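Local structure of neutral ceramidase (Pseudomonas aeruginosa, 2ZWS) at residues A[61-66]-A[103-108]. The protein hydrolyses the N-acyl linkage of ceramides to give sphingosine and a free fatty acid, using zinc, and also catalyses the reverse synthesis of ceramide. Numbering follows the deposited sequence.
Sequences TDLGMI and GGFSHY. With FMT (formic acid), chain D.
The F105 ring makes every close contact between 61-66 and 103-108: no hydrogen bond crosses, and the ring instead presents its rim to a peptide carbonyl, with CE2 3.3 Å from M65 O. The oxygen lies in the plane of the ring, where the slightly positive C-H edge of an aromatic can meet a carbonyl's negative end. The backbone N of G64 also lies near that plane, 4.5 Å from CZ, whereas L63 approaches obliquely, its CD2 methyl 4.2 Å from the same CZ. The torsion at F105 (chi1 58°) sets CG between its own backbone N and carbonyl carbon, directing the ring towards L63, G64 and M65. Both segments are loops of the N-terminal ceramidase family region, and their contact joins the loop after strand 55-61, beside the zinc ligand H97, to the one carrying S106, inferred to bind substrate. G64 O accepts a hydrogen bond from H97 ND1, while F67 meets the F105 ring edge-to-face and helix 120-138 packs against it through F123 and I126. Further along, S106 forms an ST turn: its OG accepts from Y108 N at 2.9 Å (160°). The same OG donates to O2 of a formic acid, probably from the crystallisation liquor, also 2.9 Å away and bonded to Q68 N and Y445 N; this oxygen sits at the edge of the Y108 ring, 3.4 Å from CD2.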
loop_
_atom_site.group_PDB
_atom_site.type_symbol
_atom_site.label_atom_id
_atom_site.label_comp_id
_atom_site.label_asym_id
_atom_site.label_seq_id
_atom_site.Cartn_x
_atom_site.Cartn_y
_atom_site.Cartn_z
ATOM N N THR A 61 -1.198 -1.432 4.571
ATOM C CA THR A 61 -1.466 -2.387 3.508
ATOM C C THR A 61 -0.483 -2.240 2.335
ATOM O O THR A 61 -0.104 -1.109 1.934
ATOM C CB THR A 61 -2.920 -2.208 2.963
ATOM O OG1 THR A 61 -3.068 -0.893 2.380
ATOM C CG2 THR A 61 -3.975 -2.453 4.096
ATOM N N ASP A 62 -0.098 -3.385 1.769
ATOM C CA ASP A 62 0.754 -3.415 0.583
ATOM C C ASP A 62 -0.064 -3.118 -0.709
ATOM O O ASP A 62 -0.192 -3.984 -1.587
ATOM C CB ASP A 62 1.455 -4.780 0.458
ATOM C CG ASP A 62 2.506 -5.044 1.533
ATOM O OD1 ASP A 62 3.308 -4.142 1.856
ATOM O OD2 ASP A 62 2.586 -6.203 2.003
ATOM N N LEU A 63 -0.581 -1.897 -0.798
ATOM C CA LEU A 63 -1.466 -1.469 -1.887
ATOM C C LEU A 63 -1.015 -0.115 -2.402
ATOM O O LEU A 63 -0.310 0.623 -1.701
ATOM C CB LEU A 63 -2.918 -1.311 -1.384
ATOM C CG LEU A 63 -3.544 -2.603 -0.845
ATOM C CD1 LEU A 63 -4.868 -2.321 -0.202
ATOM C CD2 LEU A 63 -3.696 -3.615 -1.987
ATOM N N GLY A 64 -1.467 0.260 -3.604
ATOM C CA GLY A 64 -1.192 1.594 -4.134
ATOM C C GLY A 64 -1.841 2.659 -3.278
ATOM O O GLY A 64 -1.285 3.745 -3.074
ATOM N N MET A 65 -3.026 2.339 -2.754
ATOM C CA MET A 65 -3.737 3.289 -1.910
ATOM C C MET A 65 -4.874 2.577 -1.213
ATOM O O MET A 65 -5.170 1.409 -1.522
ATOM C CB MET A 65 -4.233 4.485 -2.718
ATOM C CG MET A 65 -4.895 4.136 -3.990
ATOM S SD MET A 65 -3.835 3.753 -5.455
ATOM C CE MET A 65 -3.023 5.292 -5.829
ATOM N N ILE A 66 -5.482 3.247 -0.234
ATOM C CA ILE A 66 -6.693 2.640 0.332
ATOM C C ILE A 66 -7.877 3.517 -0.005
ATOM O O ILE A 66 -8.111 4.601 0.504
ATOM C CB ILE A 66 -6.635 2.262 1.824
ATOM C CG1 ILE A 66 -6.305 3.493 2.630
ATOM C CG2 ILE A 66 -5.632 1.116 2.067
ATOM C CD1 ILE A 66 -4.903 3.657 2.762
ATOM N N GLY A 103 -5.153 -3.504 -9.966
ATOM C CA GLY A 103 -6.062 -2.379 -9.696
ATOM C C GLY A 103 -7.530 -2.749 -9.728
ATOM O O GLY A 103 -7.897 -3.945 -9.755
ATOM N N GLY A 104 -8.375 -1.721 -9.721
ATOM C CA GLY A 104 -9.823 -1.911 -9.842
ATOM C C GLY A 104 -10.558 -1.977 -8.521
ATOM O O GLY A 104 -11.657 -2.539 -8.436
ATOM N N PHE A 105 -9.965 -1.425 -7.469
ATOM C CA PHE A 105 -10.582 -1.508 -6.164
ATOM C C PHE A 105 -11.031 -0.170 -5.566
ATOM O O PHE A 105 -11.319 -0.067 -4.356
ATOM C CB PHE A 105 -9.738 -2.358 -5.198
ATOM C CG PHE A 105 -8.325 -1.855 -4.993
ATOM C CD1 PHE A 105 -7.316 -2.179 -5.894
ATOM C CD2 PHE A 105 -8.004 -1.083 -3.875
ATOM C CE1 PHE A 105 -5.996 -1.724 -5.690
ATOM C CE2 PHE A 105 -6.695 -0.636 -3.647
ATOM C CZ PHE A 105 -5.698 -0.942 -4.552
ATOM N N SER A 106 -11.120 0.842 -6.435
ATOM C CA SER A 106 -11.806 2.093 -6.116
ATOM C C SER A 106 -13.232 2.011 -6.607
ATOM O O SER A 106 -13.531 1.189 -7.478
ATOM C CB SER A 106 -11.123 3.276 -6.833
ATOM O OG SER A 106 -11.723 4.522 -6.480
ATOM N N HIS A 107 -14.081 2.893 -6.100
ATOM C CA HIS A 107 -15.383 3.099 -6.728
ATOM C C HIS A 107 -15.458 4.387 -7.556
ATOM O O HIS A 107 -16.483 4.649 -8.179
ATOM C CB HIS A 107 -16.505 3.079 -5.692
ATOM C CG HIS A 107 -16.872 1.686 -5.244
ATOM N ND1 HIS A 107 -17.783 1.428 -4.242
ATOM C CD2 HIS A 107 -16.431 0.480 -5.668
ATOM C CE1 HIS A 107 -17.879 0.121 -4.062
ATOM N NE2 HIS A 107 -17.086 -0.482 -4.932
ATOM N N TYR A 108 -14.360 5.148 -7.574
ATOM C CA TYR A 108 -14.243 6.382 -8.370
ATOM C C TYR A 108 -13.567 6.132 -9.691
ATOM O O TYR A 108 -12.479 5.535 -9.762
ATOM C CB TYR A 108 -13.569 7.501 -7.590
ATOM C CG TYR A 108 -14.524 8.055 -6.595
ATOM C CD1 TYR A 108 -15.540 8.946 -6.989
ATOM C CD2 TYR A 108 -14.468 7.662 -5.253
ATOM C CE1 TYR A 108 -16.447 9.403 -6.084
ATOM C CE2 TYR A 108 -15.401 8.131 -4.343
ATOM C CZ TYR A 108 -16.374 9.014 -4.758
ATOM O OH TYR A 108 -17.327 9.496 -3.899
HETATM C C FMT D . -11.032 6.924 -3.504
HETATM O O1 FMT D . -10.777 6.942 -2.274
HETATM O O2 FMT D . -11.734 6.050 -4.059
#